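Local atomic coordinates of Lmo2445 protein (Listeria monocytogenes EGD-e, PDB entry 5HZL), a protein that is of unknown function but is a secreted, calcium-binding, internalin-like leucine-rich-repeat protein, possibly engaged in adhesion or molecular recognition. Residues F24-I29 / L69-N74; E104-N109 / T125-S130; G110-V115 / Q131-F136; E216-F221 / Y263-A268; K243-T248 / G273-E278. All blocks are in the same frame, centred on the assembly; numbering follows the deposited sequence.

Contact 1: residues F24-I29 / L69-N74; sequences FPVEAI and LSVLNN. With CA (calcium ion), chain B.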
# COMPACT_ATOMS: atom_id res chain seq x y z
N PHE A 24 -12.30 -25.65 7.73
CA PHE A 24 -11.49 -24.86 6.82
C PHE A 24 -11.08 -25.74 5.64
O PHE A 24 -10.04 -26.36 5.68
CB PHE A 24 -10.26 -24.33 7.57
CG PHE A 24 -10.58 -23.72 8.91
CD1 PHE A 24 -11.14 -22.45 9.01
CD2 PHE A 24 -10.31 -24.41 10.09
CE1 PHE A 24 -11.43 -21.89 10.24
CE2 PHE A 24 -10.58 -23.85 11.33
CZ PHE A 24 -11.15 -22.58 11.41
N PRO A 25 -11.92 -25.80 4.58
CA PRO A 25 -11.65 -26.67 3.44
C PRO A 25 -10.65 -26.19 2.36
O PRO A 25 -10.97 -26.16 1.18
CB PRO A 25 -13.06 -26.94 2.86
CG PRO A 25 -13.85 -25.77 3.25
CD PRO A 25 -13.28 -25.24 4.53
N VAL A 26 -9.45 -25.85 2.80
CA VAL A 26 -8.35 -25.44 1.94
C VAL A 26 -7.18 -26.20 2.54
O VAL A 26 -6.81 -25.92 3.69
CB VAL A 26 -8.10 -23.92 1.98
CG1 VAL A 26 -6.85 -23.55 1.21
CG2 VAL A 26 -9.30 -23.15 1.45
N GLU A 27 -6.63 -27.15 1.78
CA GLU A 27 -5.51 -28.00 2.24
C GLU A 27 -4.47 -27.28 3.13
O GLU A 27 -4.31 -27.62 4.32
CB GLU A 27 -4.81 -28.67 1.04
CG GLU A 27 -3.65 -29.59 1.42
CD GLU A 27 -2.94 -30.21 0.22
OE1 GLU A 27 -3.42 -30.08 -0.94
OE2 GLU A 27 -1.90 -30.85 0.45
N ALA A 28 -3.80 -26.29 2.53
CA ALA A 28 -2.76 -25.51 3.19
C ALA A 28 -3.16 -24.90 4.53
O ALA A 28 -2.39 -24.96 5.49
CB ALA A 28 -2.29 -24.41 2.26
N ILE A 29 -4.36 -24.33 4.59
CA ILE A 29 -4.86 -23.69 5.80
C ILE A 29 -5.16 -24.73 6.87
O ILE A 29 -4.78 -24.56 8.02
CB ILE A 29 -6.05 -22.76 5.50
CG1 ILE A 29 -5.56 -21.59 4.62
CG2 ILE A 29 -6.68 -22.23 6.79
CD1 ILE A 29 -6.62 -20.59 4.18
N LEU A 69 -8.02 -17.57 1.99
CA LEU A 69 -8.11 -16.96 3.32
C LEU A 69 -9.52 -16.67 3.83
O LEU A 69 -9.72 -16.65 5.04
CB LEU A 69 -7.31 -15.65 3.38
CG LEU A 69 -5.79 -15.74 3.32
CD1 LEU A 69 -5.19 -14.35 3.19
CD2 LEU A 69 -5.23 -16.45 4.54
N SER A 70 -10.46 -16.45 2.94
CA SER A 70 -11.84 -16.14 3.36
C SER A 70 -12.45 -17.26 4.19
O SER A 70 -13.37 -17.05 4.98
CB SER A 70 -12.71 -15.76 2.16
OG SER A 70 -12.79 -16.80 1.23
N VAL A 71 -11.92 -18.46 4.00
CA VAL A 71 -12.33 -19.65 4.75
C VAL A 71 -12.18 -19.47 6.28
O VAL A 71 -12.93 -20.10 7.04
CB VAL A 71 -11.57 -20.88 4.22
CG1 VAL A 71 -11.39 -21.97 5.25
CG2 VAL A 71 -12.25 -21.41 2.96
N LEU A 72 -11.24 -18.62 6.72
CA LEU A 72 -11.02 -18.33 8.15
C LEU A 72 -12.30 -17.80 8.82
O LEU A 72 -12.52 -18.04 10.03
CB LEU A 72 -9.86 -17.36 8.35
CG LEU A 72 -8.46 -17.88 7.97
CD1 LEU A 72 -7.42 -16.77 8.02
CD2 LEU A 72 -8.03 -19.04 8.85
N ASN A 73 -13.13 -17.09 8.06
CA ASN A 73 -14.41 -16.59 8.56
C ASN A 73 -15.44 -17.68 8.92
O ASN A 73 -16.51 -17.37 9.44
CB ASN A 73 -15.01 -15.57 7.60
CG ASN A 73 -14.24 -14.27 7.61
OD1 ASN A 73 -13.84 -13.80 8.67
ND2 ASN A 73 -14.07 -13.65 6.45
N ASN A 74 -15.11 -18.94 8.65
CA ASN A 74 -15.98 -20.06 9.03
C ASN A 74 -15.97 -20.26 10.53
O ASN A 74 -16.75 -21.03 11.03
CB ASN A 74 -15.60 -21.38 8.36
CG ASN A 74 -15.89 -21.39 6.87
OD1 ASN A 74 -16.43 -20.43 6.31
ND2 ASN A 74 -15.54 -22.49 6.21
CA CA B . 0.12 -30.74 2.06

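Contact 2: residues E104-N109 / T125-S130; sequences ENIEAN and TNVDLS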
# COMPACT_ATOMS: atom_id res chain seq x y z
N GLU A 104 -4.57 -7.59 16.69
CA GLU A 104 -3.75 -6.42 17.07
C GLU A 104 -2.61 -6.14 16.10
O GLU A 104 -2.14 -5.01 16.02
CB GLU A 104 -3.10 -6.63 18.44
CG GLU A 104 -4.06 -6.92 19.56
CD GLU A 104 -3.38 -7.14 20.91
OE1 GLU A 104 -2.14 -6.96 21.02
OE2 GLU A 104 -4.11 -7.50 21.86
N ASN A 105 -2.18 -7.17 15.38
CA ASN A 105 -1.05 -7.07 14.49
C ASN A 105 -1.17 -7.87 13.21
O ASN A 105 -1.47 -9.04 13.25
CB ASN A 105 0.14 -7.60 15.28
CG ASN A 105 1.42 -7.56 14.50
OD1 ASN A 105 1.57 -6.75 13.59
ND2 ASN A 105 2.35 -8.43 14.86
N ILE A 106 -0.92 -7.23 12.07
CA ILE A 106 -0.95 -7.89 10.76
C ILE A 106 0.45 -7.79 10.12
O ILE A 106 0.93 -6.69 9.89
CB ILE A 106 -1.98 -7.26 9.79
CG1 ILE A 106 -3.39 -7.54 10.29
CG2 ILE A 106 -1.82 -7.82 8.37
CD1 ILE A 106 -4.50 -7.03 9.40
N GLU A 107 1.07 -8.93 9.86
CA GLU A 107 2.37 -9.01 9.22
C GLU A 107 2.14 -9.66 7.86
O GLU A 107 2.06 -10.88 7.74
CB GLU A 107 3.35 -9.79 10.09
CG GLU A 107 3.78 -9.00 11.33
CD GLU A 107 4.66 -9.79 12.29
OE1 GLU A 107 4.67 -11.05 12.24
OE2 GLU A 107 5.32 -9.14 13.14
N ALA A 108 2.05 -8.80 6.84
CA ALA A 108 1.74 -9.21 5.46
C ALA A 108 2.69 -8.69 4.39
O ALA A 108 2.25 -8.28 3.31
CB ALA A 108 0.31 -8.80 5.15
N ASN A 109 3.98 -8.72 4.67
CA ASN A 109 5.00 -8.28 3.72
C ASN A 109 5.05 -9.21 2.49
O ASN A 109 4.95 -10.42 2.64
CB ASN A 109 6.39 -8.34 4.38
CG ASN A 109 7.51 -8.02 3.41
OD1 ASN A 109 8.16 -8.91 2.90
ND2 ASN A 109 7.68 -6.75 3.10
N THR A 125 -3.33 -2.46 16.10
CA THR A 125 -2.29 -1.53 16.51
C THR A 125 -1.16 -1.39 15.49
O THR A 125 -0.57 -0.30 15.37
CB THR A 125 -1.74 -2.02 17.88
OG1 THR A 125 -2.73 -1.76 18.87
CG2 THR A 125 -0.45 -1.32 18.32
N ASN A 126 -0.85 -2.46 14.78
CA ASN A 126 0.22 -2.45 13.82
C ASN A 126 -0.12 -3.20 12.55
O ASN A 126 -0.77 -4.22 12.60
CB ASN A 126 1.43 -3.12 14.45
CG ASN A 126 2.62 -3.18 13.52
OD1 ASN A 126 3.04 -2.19 12.97
ND2 ASN A 126 3.16 -4.36 13.35
N VAL A 127 0.35 -2.71 11.41
CA VAL A 127 0.08 -3.35 10.13
C VAL A 127 1.31 -3.19 9.23
O VAL A 127 1.77 -2.08 9.02
CB VAL A 127 -1.23 -2.78 9.52
CG1 VAL A 127 -1.13 -1.28 9.23
CG2 VAL A 127 -1.62 -3.50 8.25
N ASP A 128 1.87 -4.30 8.73
CA ASP A 128 3.05 -4.32 7.83
C ASP A 128 2.58 -4.80 6.45
O ASP A 128 2.46 -6.00 6.20
CB ASP A 128 4.17 -5.24 8.38
CG ASP A 128 5.45 -5.27 7.49
OD1 ASP A 128 5.58 -4.47 6.53
OD2 ASP A 128 6.37 -6.10 7.76
N LEU A 129 2.30 -3.84 5.57
CA LEU A 129 1.83 -4.10 4.21
C LEU A 129 2.87 -3.71 3.17
O LEU A 129 2.56 -3.46 2.01
CB LEU A 129 0.52 -3.33 3.98
CG LEU A 129 -0.67 -3.82 4.80
CD1 LEU A 129 -1.78 -2.78 4.84
CD2 LEU A 129 -1.19 -5.14 4.26
N SER A 130 4.13 -3.70 3.59
CA SER A 130 5.21 -3.36 2.70
C SER A 130 5.42 -4.43 1.62
O SER A 130 5.22 -5.61 1.87
CB SER A 130 6.49 -3.22 3.52
OG SER A 130 6.81 -4.43 4.18

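Contact 3: residues G110-V115 / Q131-F136; sequences GANITV and QNNFGF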
# COMPACT_ATOMS: atom_id res chain seq x y z
N GLY A 110 5.22 -8.63 1.30
CA GLY A 110 5.35 -9.40 0.06
C GLY A 110 4.36 -10.51 -0.16
O GLY A 110 4.72 -11.61 -0.56
N ALA A 111 3.10 -10.20 0.11
CA ALA A 111 2.01 -11.15 -0.01
C ALA A 111 1.15 -10.90 -1.25
O ALA A 111 0.06 -11.44 -1.37
CB ALA A 111 1.16 -11.07 1.24
N ASN A 112 1.66 -10.06 -2.15
CA ASN A 112 0.96 -9.68 -3.39
C ASN A 112 -0.49 -9.21 -3.23
O ASN A 112 -1.35 -9.50 -4.07
CB ASN A 112 1.05 -10.81 -4.43
CG ASN A 112 0.65 -10.36 -5.82
OD1 ASN A 112 0.83 -9.20 -6.19
ND2 ASN A 112 0.12 -11.27 -6.61
N ILE A 113 -0.74 -8.47 -2.14
CA ILE A 113 -2.04 -7.89 -1.83
C ILE A 113 -2.27 -6.67 -2.74
O ILE A 113 -1.43 -5.78 -2.81
CB ILE A 113 -2.13 -7.39 -0.36
CG1 ILE A 113 -1.85 -8.54 0.60
CG2 ILE A 113 -3.50 -6.75 -0.07
CD1 ILE A 113 -1.89 -8.16 2.07
N THR A 114 -3.42 -6.63 -3.40
CA THR A 114 -3.79 -5.55 -4.29
C THR A 114 -4.85 -4.65 -3.66
O THR A 114 -5.01 -3.51 -4.11
CB THR A 114 -4.33 -6.09 -5.63
OG1 THR A 114 -5.52 -6.88 -5.41
CG2 THR A 114 -3.26 -6.92 -6.33
N VAL A 115 -5.57 -5.14 -2.65
CA VAL A 115 -6.61 -4.37 -1.97
C VAL A 115 -6.65 -4.78 -0.51
O VAL A 115 -6.79 -5.97 -0.21
CB VAL A 115 -8.04 -4.65 -2.52
CG1 VAL A 115 -9.13 -3.96 -1.70
CG2 VAL A 115 -8.15 -4.26 -3.98
N GLN A 131 5.82 -3.99 0.43
CA GLN A 131 6.12 -4.87 -0.69
C GLN A 131 4.96 -5.64 -1.29
O GLN A 131 5.12 -6.74 -1.83
CB GLN A 131 7.33 -5.75 -0.38
CG GLN A 131 8.60 -4.92 -0.20
CD GLN A 131 9.83 -5.74 0.08
OE1 GLN A 131 9.83 -6.68 0.88
NE2 GLN A 131 10.90 -5.38 -0.56
N ASN A 132 3.79 -5.02 -1.19
CA ASN A 132 2.58 -5.56 -1.77
C ASN A 132 2.41 -4.85 -3.12
O ASN A 132 3.39 -4.35 -3.67
CB ASN A 132 1.41 -5.47 -0.80
CG ASN A 132 1.49 -6.54 0.28
OD1 ASN A 132 1.37 -7.73 -0.01
ND2 ASN A 132 1.63 -6.12 1.53
N ASN A 133 1.20 -4.80 -3.67
CA ASN A 133 1.03 -4.18 -4.97
C ASN A 133 -0.35 -3.59 -5.14
O ASN A 133 -1.18 -4.10 -5.93
CB ASN A 133 1.30 -5.25 -6.04
CG ASN A 133 1.41 -4.66 -7.44
OD1 ASN A 133 1.75 -3.47 -7.62
ND2 ASN A 133 1.15 -5.50 -8.44
N PHE A 134 -0.58 -2.50 -4.42
CA PHE A 134 -1.86 -1.80 -4.41
C PHE A 134 -2.27 -1.08 -5.68
O PHE A 134 -3.46 -0.98 -5.95
CB PHE A 134 -1.93 -0.82 -3.25
CG PHE A 134 -1.84 -1.48 -1.92
CD1 PHE A 134 -2.91 -2.22 -1.44
CD2 PHE A 134 -0.69 -1.38 -1.15
CE1 PHE A 134 -2.83 -2.84 -0.21
CE2 PHE A 134 -0.60 -2.00 0.08
CZ PHE A 134 -1.67 -2.74 0.55
N GLY A 135 -1.29 -0.59 -6.45
CA GLY A 135 -1.58 0.17 -7.66
C GLY A 135 -2.33 1.39 -7.18
O GLY A 135 -1.91 2.05 -6.22
N PHE A 136 -3.48 1.67 -7.79
CA PHE A 136 -4.30 2.83 -7.38
C PHE A 136 -5.22 2.62 -6.18
O PHE A 136 -5.89 3.56 -5.75
CB PHE A 136 -5.09 3.38 -8.57
CG PHE A 136 -4.22 3.89 -9.68
CD1 PHE A 136 -3.54 5.10 -9.55
CD2 PHE A 136 -4.09 3.18 -10.87
CE1 PHE A 136 -2.74 5.58 -10.57
CE2 PHE A 136 -3.28 3.66 -11.89
CZ PHE A 136 -2.61 4.86 -11.75
O HOH W 1 4.04 -8.92 -3.20

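Contact 4: residues E216-F221 / Y263-A268; sequences ENLKVF and YTIETA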
# COMPACT_ATOMS: atom_id res chain seq x y z
N GLU A 216 4.64 22.40 -30.13
CA GLU A 216 3.90 22.62 -28.87
C GLU A 216 4.77 22.20 -27.69
O GLU A 216 5.75 21.47 -27.87
CB GLU A 216 2.63 21.74 -28.80
CG GLU A 216 1.56 21.92 -29.88
CD GLU A 216 0.40 20.92 -29.73
OE1 GLU A 216 0.39 20.10 -28.79
OE2 GLU A 216 -0.53 20.95 -30.58
N ASN A 217 4.43 22.65 -26.49
CA ASN A 217 5.17 22.19 -25.32
C ASN A 217 4.25 21.69 -24.19
O ASN A 217 3.33 22.35 -23.72
CB ASN A 217 6.40 23.04 -24.93
CG ASN A 217 6.09 24.47 -24.64
OD1 ASN A 217 4.96 24.83 -24.35
ND2 ASN A 217 7.12 25.31 -24.67
N LEU A 218 4.54 20.45 -23.80
CA LEU A 218 3.82 19.64 -22.82
C LEU A 218 3.57 20.16 -21.40
O LEU A 218 4.50 20.57 -20.71
CB LEU A 218 4.61 18.33 -22.69
CG LEU A 218 3.99 17.16 -21.97
CD1 LEU A 218 2.85 16.61 -22.81
CD2 LEU A 218 5.05 16.10 -21.74
N LYS A 219 2.30 20.07 -20.97
CA LYS A 219 1.87 20.49 -19.63
C LYS A 219 1.42 19.26 -18.86
O LYS A 219 0.40 18.67 -19.18
CB LYS A 219 0.75 21.52 -19.72
CG LYS A 219 1.22 22.74 -20.47
CD LYS A 219 0.28 23.93 -20.46
CE LYS A 219 0.98 25.06 -21.22
NZ LYS A 219 0.28 26.37 -21.24
N VAL A 220 2.18 18.90 -17.83
CA VAL A 220 1.90 17.72 -17.00
C VAL A 220 1.38 18.05 -15.59
O VAL A 220 1.71 19.12 -15.05
CB VAL A 220 3.17 16.85 -16.88
CG1 VAL A 220 3.58 16.35 -18.26
CG2 VAL A 220 4.33 17.62 -16.25
N PHE A 221 0.60 17.14 -15.00
CA PHE A 221 -0.01 17.30 -13.65
C PHE A 221 0.87 16.61 -12.61
O PHE A 221 0.87 15.38 -12.54
CB PHE A 221 -1.43 16.69 -13.65
CG PHE A 221 -2.12 16.72 -12.31
CD1 PHE A 221 -2.59 17.91 -11.78
CD2 PHE A 221 -2.35 15.55 -11.60
CE1 PHE A 221 -3.25 17.94 -10.56
CE2 PHE A 221 -3.01 15.57 -10.38
CZ PHE A 221 -3.45 16.77 -9.86
N TYR A 263 2.67 21.67 -14.60
CA TYR A 263 4.05 22.09 -14.83
C TYR A 263 4.30 21.96 -16.33
O TYR A 263 4.02 20.91 -16.93
CB TYR A 263 5.04 21.25 -14.02
CG TYR A 263 6.45 21.74 -14.17
CD1 TYR A 263 6.91 22.81 -13.42
CD2 TYR A 263 7.33 21.15 -15.06
CE1 TYR A 263 8.21 23.30 -13.56
CE2 TYR A 263 8.64 21.63 -15.21
CZ TYR A 263 9.07 22.70 -14.45
OH TYR A 263 10.36 23.16 -14.60
N THR A 264 4.81 23.02 -16.94
CA THR A 264 5.09 23.05 -18.37
C THR A 264 6.54 22.69 -18.61
O THR A 264 7.41 23.20 -17.91
CB THR A 264 4.83 24.46 -18.94
OG1 THR A 264 3.46 24.80 -18.71
CG2 THR A 264 5.10 24.53 -20.44
N ILE A 265 6.79 21.80 -19.57
CA ILE A 265 8.17 21.42 -19.90
C ILE A 265 8.43 21.78 -21.36
O ILE A 265 7.65 21.43 -22.26
CB ILE A 265 8.52 19.96 -19.51
CG1 ILE A 265 7.80 18.91 -20.34
CG2 ILE A 265 8.19 19.73 -18.04
CD1 ILE A 265 8.09 17.49 -19.85
N GLU A 266 9.54 22.49 -21.56
CA GLU A 266 9.99 23.02 -22.85
C GLU A 266 10.29 21.98 -23.94
O GLU A 266 11.46 21.71 -24.23
CB GLU A 266 11.25 23.88 -22.63
CG GLU A 266 11.17 25.04 -21.63
CD GLU A 266 10.31 26.20 -22.08
OE1 GLU A 266 9.17 25.98 -22.55
OE2 GLU A 266 10.77 27.36 -21.94
N THR A 267 9.25 21.41 -24.54
CA THR A 267 9.43 20.42 -25.62
C THR A 267 9.23 21.02 -27.02
O THR A 267 9.19 20.28 -28.01
CB THR A 267 8.46 19.24 -25.44
OG1 THR A 267 7.12 19.73 -25.46
CG2 THR A 267 8.72 18.52 -24.14
N ALA A 268 9.14 22.34 -27.11
CA ALA A 268 8.92 23.01 -28.40
C ALA A 268 10.08 22.84 -29.37
O ALA A 268 9.87 22.76 -30.58
CB ALA A 268 8.63 24.49 -28.18

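Contact 5: residues K243-T248 / G273-E278; sequences KDNGRT and GEHLLE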
# COMPACT_ATOMS: atom_id res chain seq x y z
N LYS A 243 15.01 15.86 -18.40
CA LYS A 243 15.77 15.02 -19.31
C LYS A 243 14.91 14.52 -20.44
O LYS A 243 13.69 14.47 -20.32
CB LYS A 243 16.38 13.84 -18.58
CG LYS A 243 17.21 14.29 -17.40
CD LYS A 243 18.08 13.20 -16.81
CE LYS A 243 17.29 12.10 -16.16
NZ LYS A 243 18.27 11.12 -15.62
N ASP A 244 15.57 14.16 -21.53
CA ASP A 244 14.92 13.66 -22.72
C ASP A 244 15.66 12.41 -23.14
O ASP A 244 16.82 12.48 -23.52
CB ASP A 244 15.00 14.73 -23.81
CG ASP A 244 14.33 14.30 -25.11
OD1 ASP A 244 13.34 13.54 -25.05
OD2 ASP A 244 14.79 14.76 -26.18
N ASN A 245 14.99 11.26 -23.07
CA ASN A 245 15.58 9.97 -23.41
C ASN A 245 16.87 9.72 -22.63
O ASN A 245 17.87 9.24 -23.17
CB ASN A 245 15.80 9.85 -24.93
CG ASN A 245 14.49 9.79 -25.71
OD1 ASN A 245 13.53 9.14 -25.30
ND2 ASN A 245 14.45 10.46 -26.86
N GLY A 246 16.84 10.08 -21.34
CA GLY A 246 17.98 9.90 -20.45
C GLY A 246 19.03 11.00 -20.38
O GLY A 246 19.80 11.01 -19.41
N ARG A 247 19.10 11.89 -21.37
CA ARG A 247 20.09 12.98 -21.37
C ARG A 247 19.47 14.27 -20.87
O ARG A 247 18.32 14.55 -21.18
CB ARG A 247 20.68 13.21 -22.76
CG ARG A 247 21.39 12.02 -23.40
CD ARG A 247 22.46 11.41 -22.50
NE ARG A 247 23.35 10.52 -23.25
CZ ARG A 247 24.45 10.91 -23.91
NH1 ARG A 247 24.84 12.19 -23.93
NH2 ARG A 247 25.18 10.00 -24.55
N THR A 248 20.25 15.05 -20.12
CA THR A 248 19.77 16.33 -19.58
C THR A 248 19.43 17.31 -20.71
O THR A 248 20.17 17.41 -21.68
CB THR A 248 20.80 16.96 -18.61
OG1 THR A 248 21.02 16.07 -17.51
CG2 THR A 248 20.32 18.30 -18.07
N GLY A 273 9.23 12.19 -33.45
CA GLY A 273 9.63 10.85 -33.03
C GLY A 273 9.27 10.61 -31.58
O GLY A 273 8.53 11.39 -30.96
N GLU A 274 9.80 9.51 -31.05
CA GLU A 274 9.56 9.10 -29.67
C GLU A 274 10.48 9.82 -28.70
O GLU A 274 11.67 9.98 -28.97
CB GLU A 274 9.76 7.58 -29.56
CG GLU A 274 8.85 6.77 -30.48
CD GLU A 274 7.37 6.93 -30.18
OE1 GLU A 274 7.00 7.21 -29.02
OE2 GLU A 274 6.56 6.75 -31.12
N HIS A 275 9.93 10.25 -27.57
CA HIS A 275 10.68 10.95 -26.54
C HIS A 275 10.16 10.58 -25.15
O HIS A 275 8.95 10.59 -24.92
CB HIS A 275 10.58 12.48 -26.73
CG HIS A 275 11.21 13.00 -27.98
ND1 HIS A 275 12.56 13.29 -28.07
CD2 HIS A 275 10.68 13.29 -29.19
CE1 HIS A 275 12.83 13.74 -29.29
NE2 HIS A 275 11.71 13.75 -29.99
N LEU A 276 11.07 10.25 -24.25
CA LEU A 276 10.72 9.91 -22.88
C LEU A 276 11.24 11.09 -22.06
O LEU A 276 12.44 11.30 -21.93
CB LEU A 276 11.39 8.61 -22.46
CG LEU A 276 11.09 8.15 -21.03
CD1 LEU A 276 9.59 7.92 -20.87
CD2 LEU A 276 11.89 6.90 -20.69
N LEU A 277 10.31 11.88 -21.52
CA LEU A 277 10.67 13.05 -20.73
C LEU A 277 10.67 12.71 -19.26
O LEU A 277 9.83 11.97 -18.79
CB LEU A 277 9.70 14.17 -21.04
CG LEU A 277 9.86 14.66 -22.48
CD1 LEU A 277 8.63 15.41 -22.95
CD2 LEU A 277 11.12 15.49 -22.63
N GLU A 278 11.63 13.26 -18.54
CA GLU A 278 11.75 12.98 -17.13
C GLU A 278 12.03 14.23 -16.31
O GLU A 278 12.83 15.06 -16.69
CB GLU A 278 12.85 11.94 -16.92
CG GLU A 278 13.18 11.61 -15.47
CD GLU A 278 14.21 10.50 -15.32
OE1 GLU A 278 14.13 9.48 -16.04
OE2 GLU A 278 15.09 10.64 -14.44

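Contact 1: residues F24-I29 / L69-N74
Val71 meets three consecutive residues, Phe24, Pro25 and Val26, with its two methyls, and no hydrogen bond crosses between the segments. CG1, standing anti to the Val71 backbone N (chi1 153°), leans on CB of Phe24 at 3.5 Å and lies in the plane of the Phe24 ring, at its edge. The same methyl is 3.8 Å from CD of Pro25, while CG2 of Val71 turns the other way to CG2 of Val26 at 3.7 Å. Pro25 is the centre of an inverse gamma turn, which swings the chain from Phe24 into Val26, the N-cap of helix 27-36. This is the helical cap of an internalin-like protein, in a region whose sequence family is grouped with EF-hand domains, set against helix 66-70 and the 3-10 turn that follows it. In the first turn of helix 27-36, Ile29 places CG2 4.0 Å from CD2 of Leu72 and brings CD1 to 4.4 Å from CD2 of Leu69. Asn74 ND2 passes CD of Pro25 at 3.9 Å but spends its hydrogen bond on Ala23 O. Glu27 takes no part in this packing: its extended chain carries OE2 to a calcium ion, 2.6 Å away, which Glu31 also binds.

Contact 2: residues E104-N109 / T125-S130
Asn105 and Asn126 lie side by side on one face of two parallel strands, neighbours in the parallel sheet of the leucine-rich-repeat solenoid, their amide planes 33° apart. Asn126 ND2 donates to Asn105 OD1 at 2.9 Å, reaching it from above the carbonyl plane and not on a lone pair; Asn126 OD1 is taken by the hydroxyl of Ser149 on the next strand. Glu104 O grips two donors just before the strands begin: Asn126 N, in the carbonyl plane, and Thr125 N at 2.8 Å, tilted from it. Beyond them the parallel pattern is regular. Ile106 N donates to Asn126 O, Asp128 N meets Ile106 O nearly along the C=O axis (2.8 Å), and Ala108 N donates to Asp128 O. The backbone edge of Glu104, Asn105 and Glu107 that faces away from these bonds is met by Ile81, Leu83 and Ile85. At the far end, Asn109 ND2 reaches Ser130 OG at 2.7 Å, with the hydroxyl in the amide plane, and its second bond goes to Gln131 OE1. With Asn109 CG anti to its own backbone N (chi1 175°), the amide extends across to the neighbouring coil. Ser130 OG donates a hydrogen bond to Asp128 OD1 at 2.7 Å, on the syn side. Opposite the asparagines, Ile106 CB and Val127 CG2 (4.1 Å) and Ala108 CB and Leu129 CD2 face the apolar interior of the solenoid. The relay amide to hydroxyl to carboxylate would probably favour an ionised Asp128 and fixes the direction of the Ser130 proton.

Contact 3: residues G110-V115 / Q131-F136
Asn132 crosses Ile113 with its amide, OD1 lying 3.4 Å from Ile113 CG1, and lets that oxygen serve two backbone donors. Ala111 N, at 3.0 Å, and Ile113 N, at 3.1 Å, reach OD1 from opposite faces of the amide plane; the second bond is the straighter, with an angle of 170° at the hydrogen. CG of Asn132 is anti to its carbonyl carbon (chi1 -77°), which turns the amide inward. ND2 bonds Leu129 O of its own coil and Ala108 O of the preceding one, and with both ends of the amide engaged its rotation is fixed. A backbone bond from Asn133 N to Ile113 O (2.9 Å) continues the registry. On the Gln131 side of Asn132, a water bridges Asn112 N and Gln131 O, accepting from the former and donating to the latter. Phe134 runs alongside Ile113: its CE1 is 4.0 Å from CG2, while Ile113 O hangs over one ring face, offset toward the rim. The amides of Asn112 and Asn133 run the same way, nearly coplanar; Asn112 ND2 bonds Asn89 OD1. Such an inward asparagine, two residues before an apolar side chain, matches the N-x-L of the leucine-rich-repeat consensus LxxLxLxxNxL.

Contact 4: residues E216-F221 / Y263-A268
Leu218 runs alongside Ile265 in the same direction. Its CB lies 4.0 Å from both Ile265 CG1 and Thr267 OG1; CG stands anti to the Leu218 backbone N (chi1 -168°), and this keeps the tip alongside the isoleucine, where CD2 comes to 3.8 Å from Ile265 CD1. Strand 203-212 supplies further neighbours for Leu218, Thr210 and Ile212. The backbone of the same residue is held at both ends: Leu218 N donates to Thr267 OG1 at 3.2 Å, and Ile265 N meets Leu218 O at 2.8 Å. Thr267 OG1 in turn gives a weak bond to Glu216 O. Toward the strand proper, Val220 and Tyr263 form an antiparallel hydrogen-bonded pair, N to O in both directions. Lys219 takes the opposite face of the pair; its extended chain passes Thr264 OG1, which CG and CE each approach to 3.5 Å. Beyond the strand, an inverse gamma turn centred on Glu266 bends segment 263-268 toward Thr267. Leu218 packs on Leu277 and Val296, and Val220 on Ile279 and Phe294, of strands 273-281 and 290-298; this small antiparallel sheet therefore covers the larger mixed one, consistent with the beta-sandwich of E-set, immunoglobulin-like domains.

Contact 5: residues K243-T248 / G273-E278
Lys243 pairs with Glu278 through backbone and side chain alike. Lys243 N donates to Glu278 O at 2.9 Å and Glu278 N returns a bond to Lys243 O. On one face their side chains run together, the lysine bending at chi3 (-67°) to bring NZ 3.4 Å from Glu278 OE2 in a salt bridge, while OE1 lies near Asp293, a like charge. Asp244 follows on the other face. Its OD1 receives His275 ND1 at 3.1 Å on the syn lone pair, carboxylate and ring planes being 30° apart; a second, weak bond from ND1 goes to OD2. His275 NE2 is engaged with Gln271 O, so both ring nitrogens face acceptors, which may favour a protonated imidazole. Asp244 to Arg247 is a type I' beta turn, and with it strands 240-244 and 247-250 form a tight beta hairpin at the edge of the five-stranded mixed sheet. Asn245, at the first corner (i+1), carries on the pairing: its N meets Leu276 O at 2.8 Å, and its side chain folds back to offer OD1 to Leu276 N at 2.9 Å, the donor sitting well above the amide carbonyl plane. Gly246 takes the second corner; both have positive phi, as a type I' turn requires.

Overall arrangement
The five contacts trace the elongated chain from cap to C-terminal domain: contact 1 and contact 4 lie on opposite sides of its centre, centres about 53 Å apart. Contacts 2 and 3 are successive parts of the same two repeat coils, centres about 13 Å apart, joined where Leu129 and Ala108 pack on Ile113. Contacts 4 and 5, centres also about 13 Å apart, meet at Leu277, whose CD1 touches Leu218, Ile265 and Thr267 across the sandwich. Contact 1 carries a calcium ligand itself, Glu27; Ser130 of contact 2 and Gln131 of contact 3 are each about 8 Å by side chain from a bound calcium ion. Contacts 3 and 4 come no nearer than about 10 Å between nearest atoms.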